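Local atomic coordinates of HTLV-2 integrase catalytic core domain (Human T-cell leukemia virus 2, PDB entry 6QBW), a protein that forms the catalytic core of a retroviral integrase, the part that probably carries out the metal-dependent joining of viral DNA to host DNA. Residues His8-Asp13 with Gly62-Ile67; Ala36-Cys41 with Leu55-Leu60. All coordinates share one frame; numbering follows the deposited sequence.

In the fold
Both contacts belong to the RNase H-like fold of the integrase core and share one mixed sheet, and helix 47-61, part of interaction 2, packs on interaction 1. Interaction 1 pairs the sheet's central strand 9-19 with strand 66-68; interaction 2 sets helix 47-61 against strand 37-42, at the sheet's edge within this chain. Along the chain, interaction 2 is nested inside the loop that interaction 1 closes, and helix 47-61 leads directly into the turn before strand 66-68. Their centres lie about 11 Å apart and they touch: the Trp10 ring and Pro64 pack against Ala57 and Ile58. The same helix thus serves both contacts, while strand 9-19 runs on to the calcium at Asp13.

Interaction 1. Residues His8-Asp13 with Gly62-Ile67; sequences HIWQGD and GKPLHI. With CA (calcium ion), chain B.
The indole of Trp10 lies with one face over Pro64, making a CH-pi contact between His8-Asp13 and Gly62-Ile67. Pro64 CB sits 3.6 Å from the centroid of the five-membered ring, only 10° off its normal, while CG and CD extend over the six-membered ring. With CG anti to its own carbonyl carbon (chi1 -73°), Trp10 turns the indole back over the turn that precedes strand 66-68. The far end of the ring reaches the backbone there, with Trp10 CZ2 3.1 Å from Gly62 O, and Trp10 CB meets Ile67 CG2 on the same face of the sheet.

Ile9 and His66 occupy the other face, where Ile9 CG1 approaches His66 CB at 4.0 Å. The His8 and His66 side chains run side by side, their rings inclined at 66°; His8 CD2 comes to the edge of the His66 ring, in its plane, 3.9 Å from His66 CD2. Two backbone bonds fix this parallel register: His66 N gives to His8 O at 3.0 Å, and Trp10 N gives to His66 O at 2.9 Å in a nearly straight N-H...O arrangement.

Further along strand 9-19, Asp13 OD1 binds the calcium ion at 2.6 Å, and Asp70 OD2 and Val14 O also ligate it. An acidic pair, Asp13 on strand 9-19 and Asp70 just beyond the end of strand 66-68, is consistent with the integrase active site, the calcium perhaps standing in for the catalytic metal.

Asn7 OD1 accepts a hydrogen bond from the indole NE1, and Phe54, Ala57 and Leu61 of helix 47-61 pack on the same side chain. Strand 22-31 flanks strand 9-19 on one side, and strand 90-92 lies beyond strand 66-68, where Lys90 touches His66 and His91 touches Ile67.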
ATOM      1  N   HIS A   8      12.381  17.472   2.971  1.00 52.52           N
ATOM      2  CA  HIS A   8      12.767  18.799   3.444  1.00 52.15           C
ATOM      3  C   HIS A   8      11.728  19.800   2.940  1.00 51.92           C
ATOM      4  O   HIS A   8      11.081  20.482   3.731  1.00 51.88           O
ATOM      5  CB  HIS A   8      14.187  19.163   2.972  1.00 51.96           C
ATOM      6  CG  HIS A   8      14.659  20.515   3.424  1.00 52.06           C
ATOM      7  ND1 HIS A   8      15.695  21.184   2.809  1.00 52.22           N
ATOM      8  CD2 HIS A   8      14.228  21.328   4.418  1.00 52.19           C
ATOM      9  CE1 HIS A   8      15.892  22.344   3.410  1.00 52.14           C
ATOM     10  NE2 HIS A   8      15.011  22.459   4.389  1.00 52.24           N
ATOM     11  N   ILE A   9      11.555  19.863   1.622  1.00 51.95           N
ATOM     12  CA  ILE A   9      10.614  20.793   1.000  1.00 51.88           C
ATOM     13  C   ILE A   9       9.786  20.095  -0.073  1.00 51.56           C
ATOM     14  O   ILE A   9      10.339  19.518  -1.007  1.00 51.54           O
ATOM     15  CB  ILE A   9      11.348  21.965   0.325  1.00 52.06           C
ATOM     16  CG1 ILE A   9      12.192  22.743   1.337  1.00 52.11           C
ATOM     17  CG2 ILE A   9      10.352  22.896  -0.358  1.00 52.08           C
ATOM     18  CD1 ILE A   9      13.241  23.619   0.685  1.00 52.29           C
ATOM     19  N   TRP A  10       8.464  20.158   0.067  1.00 51.04           N
ATOM     20  CA  TRP A  10       7.543  19.685  -0.962  1.00 50.69           C
ATOM     21  C   TRP A  10       6.909  20.876  -1.656  1.00 51.09           C
ATOM     22  O   TRP A  10       6.894  21.988  -1.119  1.00 51.02           O
ATOM     23  CB  TRP A  10       6.407  18.870  -0.349  1.00 50.30           C
ATOM     24  CG  TRP A  10       6.748  17.508   0.144  1.00 49.69           C
ATOM     25  CD1 TRP A  10       7.982  16.946   0.254  1.00 49.46           C
ATOM     26  CD2 TRP A  10       5.820  16.544   0.638  1.00 49.36           C
ATOM     27  NE1 TRP A  10       7.878  15.678   0.769  1.00 49.26           N
ATOM     28  CE2 TRP A  10       6.558  15.410   1.016  1.00 49.43           C
ATOM     29  CE3 TRP A  10       4.429  16.528   0.790  1.00 49.61           C
ATOM     30  CZ2 TRP A  10       5.953  14.266   1.541  1.00 49.64           C
ATOM     31  CZ3 TRP A  10       3.827  15.386   1.310  1.00 49.58           C
ATOM     32  CH2 TRP A  10       4.589  14.273   1.678  1.00 49.49           C
ATOM     33  N   GLN A  11       6.374  20.625  -2.846  1.00 51.29           N
ATOM     34  CA  GLN A  11       5.472  21.552  -3.505  1.00 51.29           C
ATOM     35  C   GLN A  11       4.138  20.856  -3.731  1.00 51.27           C
ATOM     36  O   GLN A  11       4.088  19.644  -3.956  1.00 51.03           O
ATOM     37  CB  GLN A  11       6.054  22.018  -4.828  1.00 51.58           C
ATOM     38  CG  GLN A  11       7.207  22.987  -4.665  1.00 52.02           C
ATOM     39  CD  GLN A  11       7.819  23.396  -5.990  1.00 52.15           C
ATOM     40  OE1 GLN A  11       7.278  23.099  -7.055  1.00 52.38           O
ATOM     41  NE2 GLN A  11       8.957  24.081  -5.929  1.00 52.15           N
ATOM     42  N   GLY A  12       3.061  21.630  -3.657  1.00 51.25           N
ATOM     43  CA  GLY A  12       1.711  21.101  -3.804  1.00 51.17           C
ATOM     44  C   GLY A  12       0.858  21.984  -4.686  1.00 51.15           C
ATOM     45  O   GLY A  12       0.987  23.207  -4.663  1.00 50.90           O
ATOM     46  N   ASP A  13      -0.010  21.357  -5.471  1.00 51.45           N
ATOM     47  CA  ASP A  13      -0.926  22.083  -6.341  1.00 52.17           C
ATOM     48  C   ASP A  13      -2.228  21.313  -6.513  1.00 52.01           C
ATOM     49  O   ASP A  13      -2.259  20.094  -6.384  1.00 52.05           O
ATOM     50  CB  ASP A  13      -0.272  22.316  -7.706  1.00 52.49           C
ATOM     51  CG  ASP A  13      -1.104  23.213  -8.619  1.00 53.16           C
ATOM     52  OD1 ASP A  13      -1.726  24.193  -8.140  1.00 53.03           O
ATOM     53  OD2 ASP A  13      -1.123  22.937  -9.835  1.00 53.93           O
ATOM     54  N   GLY A  62       6.167  10.272   3.411  1.00 54.13           N
ATOM     55  CA  GLY A  62       6.734  10.629   4.710  1.00 54.02           C
ATOM     56  C   GLY A  62       6.272  12.020   5.070  1.00 54.19           C
ATOM     57  O   GLY A  62       5.680  12.702   4.244  1.00 54.80           O
ATOM     58  N   LYS A  63       6.526  12.445   6.300  1.00 54.53           N
ATOM     59  CA  LYS A  63       6.090  13.764   6.751  1.00 54.59           C
ATOM     60  C   LYS A  63       7.087  14.819   6.282  1.00 54.48           C
ATOM     61  O   LYS A  63       8.279  14.680   6.536  1.00 54.84           O
ATOM     62  CB  LYS A  63       5.972  13.792   8.273  1.00 54.87           C
ATOM     63  CG  LYS A  63       5.605  15.146   8.847  1.00 55.31           C
ATOM     64  CD  LYS A  63       5.437  15.068  10.349  1.00 55.88           C
ATOM     65  CE  LYS A  63       5.558  16.445  10.980  1.00 56.48           C
ATOM     66  NZ  LYS A  63       4.954  16.485  12.344  1.00 57.03           N
ATOM     67  N   PRO A  64       6.607  15.872   5.593  1.00 54.42           N
ATOM     68  CA  PRO A  64       7.495  16.955   5.176  1.00 54.54           C
ATOM     69  C   PRO A  64       7.659  18.042   6.238  1.00 54.61           C
ATOM     70  O   PRO A  64       6.780  18.231   7.071  1.00 54.48           O
ATOM     71  CB  PRO A  64       6.776  17.530   3.958  1.00 54.47           C
ATOM     72  CG  PRO A  64       5.330  17.340   4.274  1.00 54.43           C
ATOM     73  CD  PRO A  64       5.242  16.056   5.061  1.00 54.44           C
ATOM     74  N   LEU A  65       8.776  18.755   6.185  1.00 55.27           N
ATOM     75  CA  LEU A  65       9.001  19.912   7.044  1.00 55.76           C
ATOM     76  C   LEU A  65       8.353  21.160   6.435  1.00 55.72           C
ATOM     77  O   LEU A  65       7.576  21.841   7.099  1.00 55.38           O
ATOM     78  CB  LEU A  65      10.502  20.130   7.265  1.00 55.94           C
ATOM     79  CG  LEU A  65      10.901  21.352   8.098  1.00 56.78           C
ATOM     80  CD1 LEU A  65      10.215  21.350   9.461  1.00 56.82           C
ATOM     81  CD2 LEU A  65      12.418  21.428   8.251  1.00 57.00           C
ATOM     82  N   HIS A  66       8.681  21.450   5.175  1.00 56.20           N
ATOM     83  CA  HIS A  66       8.127  22.603   4.452  1.00 56.46           C
ATOM     84  C   HIS A  66       7.231  22.158   3.294  1.00 56.09           C
ATOM     85  O   HIS A  66       7.493  21.139   2.652  1.00 55.94           O
ATOM     86  CB  HIS A  66       9.245  23.474   3.869  1.00 56.92           C
ATOM     87  CG  HIS A  66      10.108  24.135   4.895  1.00 57.59           C
ATOM     88  ND1 HIS A  66       9.743  25.298   5.538  1.00 57.98           N
ATOM     89  CD2 HIS A  66      11.338  23.814   5.368  1.00 57.98           C
ATOM     90  CE1 HIS A  66      10.703  25.655   6.374  1.00 58.11           C
ATOM     91  NE2 HIS A  66      11.680  24.771   6.292  1.00 57.88           N
ATOM     92  N   ILE A  67       6.187  22.942   3.027  1.00 55.56           N
ATOM     93  CA  ILE A  67       5.369  22.783   1.827  1.00 55.20           C
ATOM     94  C   ILE A  67       5.140  24.146   1.173  1.00 55.07           C
ATOM     95  O   ILE A  67       4.901  25.134   1.861  1.00 55.09           O
ATOM     96  CB  ILE A  67       4.014  22.106   2.125  1.00 54.96           C
ATOM     97  CG1 ILE A  67       3.252  22.834   3.233  1.00 55.34           C
ATOM     98  CG2 ILE A  67       4.221  20.657   2.528  1.00 54.74           C
ATOM     99  CD1 ILE A  67       1.776  22.495   3.270  1.00 55.74           C
TER
HETATM  100 CA    CA B 301      -3.810  25.655  -8.761  1.00 84.59          CA
HETATM  101  O   HOH W   1      -2.084  25.592 -10.603  1.00 72.32           O
HETATM  102  O   HOH W   2      -4.071  25.200  -6.374  1.00 68.51           O
HETATM  103  O   HOH W   3      -6.002  25.624  -9.498  1.00 52.46           O

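Interaction 2. Residues Ala36-Cys41 with Leu55-Leu60; sequences AVSVSC and LQAISL
Ser38 presses its side chain onto Ala57 where strand 37-42 meets helix 47-61 in this RNase H-like fold. Ser38 CB stands 3.6 Å from Ala57 CB, and the small size of both side chains is consistent with the 8.0 Å closest approach of the axes of strand 37-41 and helix 55-60. Their directions are 145° apart, well towards antiparallel. The Ser38 hydroxyl is turned anti to the backbone N (chi1 180°), which lays OG alongside the helix backbone, 3.4 Å from Ala57 CA. This buried oxygen has no hydrogen-bonding partner in the model; its surroundings across the contact are largely carbon, including Leu60 CD1 at 4.2 Å.

Two residues further along the strand, Ser40 provides the polar link. Gln56, one residue before Ala57 in the helix, leaves the backbone with CG anti to N and then bends at chi2, bringing its amide across to the strand.

Outside this first shell, backbone bonds between Ser38 and Trp29 and between Ser40 and His27 hold the strand to strand 22-31, and Trp29 also packs against Ala57. Val37 and Val39 point to the other face of the sheet, where both meet Leu136 of helix 128-142. Another copy of the protein reaches the helix as well: Trp137 of this second subunit packs on Gln56 and Ser59, placing the helix at a subunit interface.

The one hydrogen bond between the two segments runs from Ser40 OG to Gln56 OE1 at 3.2 Å, meeting a lone pair in the carbonyl plane at a C=O...donor angle of 131°.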
ATOM      1  N   ALA A  36       9.790  12.635  -6.125  1.00 50.33           N
ATOM      2  CA  ALA A  36       8.764  11.633  -5.877  1.00 50.16           C
ATOM      3  C   ALA A  36       7.413  12.320  -5.743  1.00 50.33           C
ATOM      4  O   ALA A  36       7.320  13.426  -5.209  1.00 50.19           O
ATOM      5  CB  ALA A  36       9.088  10.844  -4.625  1.00 50.38           C
ATOM      6  N   VAL A  37       6.372  11.650  -6.220  1.00 50.61           N
ATOM      7  CA  VAL A  37       5.064  12.266  -6.398  1.00 50.83           C
ATOM      8  C   VAL A  37       3.947  11.449  -5.762  1.00 50.59           C
ATOM      9  O   VAL A  37       3.960  10.223  -5.816  1.00 49.95           O
ATOM     10  CB  VAL A  37       4.745  12.409  -7.897  1.00 51.37           C
ATOM     11  CG1 VAL A  37       3.335  12.931  -8.107  1.00 51.90           C
ATOM     12  CG2 VAL A  37       5.749  13.331  -8.565  1.00 51.73           C
ATOM     13  N   SER A  38       2.986  12.151  -5.162  1.00 50.75           N
ATOM     14  CA  SER A  38       1.678  11.590  -4.829  1.00 50.85           C
ATOM     15  C   SER A  38       0.601  12.383  -5.566  1.00 50.83           C
ATOM     16  O   SER A  38       0.680  13.612  -5.655  1.00 50.17           O
ATOM     17  CB  SER A  38       1.429  11.652  -3.323  1.00 50.81           C
ATOM     18  OG  SER A  38       0.157  11.117  -2.993  1.00 50.88           O
ATOM     19  N   VAL A  39      -0.400  11.676  -6.092  1.00 51.72           N
ATOM     20  CA  VAL A  39      -1.531  12.295  -6.806  1.00 52.34           C
ATOM     21  C   VAL A  39      -2.837  11.678  -6.320  1.00 52.80           C
ATOM     22  O   VAL A  39      -2.945  10.457  -6.216  1.00 52.93           O
ATOM     23  CB  VAL A  39      -1.426  12.100  -8.344  1.00 51.87           C
ATOM     24  CG1 VAL A  39      -2.666  12.623  -9.053  1.00 51.63           C
ATOM     25  CG2 VAL A  39      -0.185  12.788  -8.888  1.00 51.81           C
ATOM     26  N   SER A  40      -3.820  12.524  -6.030  1.00 53.85           N
ATOM     27  CA  SER A  40      -5.154  12.064  -5.661  1.00 55.18           C
ATOM     28  C   SER A  40      -6.184  12.714  -6.567  1.00 56.50           C
ATOM     29  O   SER A  40      -6.158  13.927  -6.773  1.00 56.29           O
ATOM     30  CB  SER A  40      -5.470  12.424  -4.207  1.00 55.41           C
ATOM     31  OG  SER A  40      -4.440  12.006  -3.327  1.00 55.65           O
ATOM     32  N   CYS A  41      -7.091  11.906  -7.105  1.00 58.75           N
ATOM     33  CA  CYS A  41      -8.206  12.420  -7.888  1.00 60.39           C
ATOM     34  C   CYS A  41      -9.368  12.719  -6.951  1.00 61.18           C
ATOM     35  O   CYS A  41      -9.763  11.861  -6.166  1.00 61.42           O
ATOM     36  CB  CYS A  41      -8.637  11.398  -8.928  1.00 61.21           C
ATOM     37  SG  CYS A  41      -9.496  12.127 -10.338  1.00 63.38           S
ATOM     38  N   LEU A  55      -2.751  13.937   3.482  1.00 49.07           N
ATOM     39  CA  LEU A  55      -2.446  12.806   4.356  1.00 49.84           C
ATOM     40  C   LEU A  55      -1.985  11.606   3.541  1.00 50.50           C
ATOM     41  O   LEU A  55      -1.032  10.926   3.917  1.00 50.52           O
ATOM     42  CB  LEU A  55      -3.665  12.407   5.190  1.00 49.79           C
ATOM     43  CG  LEU A  55      -3.901  13.156   6.497  1.00 49.51           C
ATOM     44  CD1 LEU A  55      -5.307  12.890   7.010  1.00 49.32           C
ATOM     45  CD2 LEU A  55      -2.863  12.748   7.530  1.00 49.58           C
ATOM     46  N   GLN A  56      -2.675  11.353   2.432  1.00 51.21           N
ATOM     47  CA  GLN A  56      -2.298  10.283   1.519  1.00 51.80           C
ATOM     48  C   GLN A  56      -0.888  10.453   0.963  1.00 51.51           C
ATOM     49  O   GLN A  56      -0.166   9.473   0.806  1.00 52.12           O
ATOM     50  CB  GLN A  56      -3.281  10.195   0.360  1.00 52.67           C
ATOM     51  CG  GLN A  56      -2.968   9.055  -0.590  1.00 53.44           C
ATOM     52  CD  GLN A  56      -4.215   8.466  -1.191  1.00 54.59           C
ATOM     53  OE1 GLN A  56      -4.941   9.139  -1.928  1.00 55.21           O
ATOM     54  NE2 GLN A  56      -4.488   7.206  -0.865  1.00 55.55           N
ATOM     55  N   ALA A  57      -0.513  11.687   0.649  1.00 50.98           N
ATOM     56  CA  ALA A  57       0.835  11.983   0.186  1.00 51.04           C
ATOM     57  C   ALA A  57       1.860  11.717   1.287  1.00 51.28           C
ATOM     58  O   ALA A  57       2.940  11.190   1.026  1.00 51.06           O
ATOM     59  CB  ALA A  57       0.923  13.425  -0.284  1.00 51.02           C
ATOM     60  N   ILE A  58       1.511  12.081   2.517  1.00 51.55           N
ATOM     61  CA  ILE A  58       2.355  11.795   3.672  1.00 51.71           C
ATOM     62  C   ILE A  58       2.417  10.285   3.927  1.00 51.53           C
ATOM     63  O   ILE A  58       3.474   9.747   4.263  1.00 51.36           O
ATOM     64  CB  ILE A  58       1.858  12.551   4.924  1.00 51.91           C
ATOM     65  CG1 ILE A  58       2.035  14.058   4.719  1.00 52.06           C
ATOM     66  CG2 ILE A  58       2.617  12.108   6.169  1.00 52.09           C
ATOM     67  CD1 ILE A  58       1.248  14.909   5.688  1.00 52.19           C
ATOM     68  N   SER A  59       1.282   9.615   3.758  1.00 51.29           N
ATOM     69  CA  SER A  59       1.204   8.152   3.837  1.00 51.71           C
ATOM     70  C   SER A  59       2.223   7.425   2.939  1.00 51.79           C
ATOM     71  O   SER A  59       2.833   6.443   3.356  1.00 51.10           O
ATOM     72  CB  SER A  59      -0.224   7.694   3.502  1.00 51.78           C
ATOM     73  OG  SER A  59      -0.248   6.533   2.696  1.00 51.82           O
ATOM     74  N   LEU A  60       2.393   7.923   1.716  1.00 52.41           N
ATOM     75  CA  LEU A  60       3.289   7.321   0.723  1.00 52.83           C
ATOM     76  C   LEU A  60       4.732   7.840   0.792  1.00 52.69           C
ATOM     77  O   LEU A  60       5.673   7.091   0.523  1.00 52.60           O
ATOM     78  CB  LEU A  60       2.736   7.559  -0.689  1.00 53.46           C
ATOM     79  CG  LEU A  60       1.781   6.487  -1.229  1.00 54.35           C
ATOM     80  CD1 LEU A  60       0.614   7.094  -2.005  1.00 54.43           C
ATOM     81  CD2 LEU A  60       2.555   5.501  -2.102  1.00 54.65           C
TER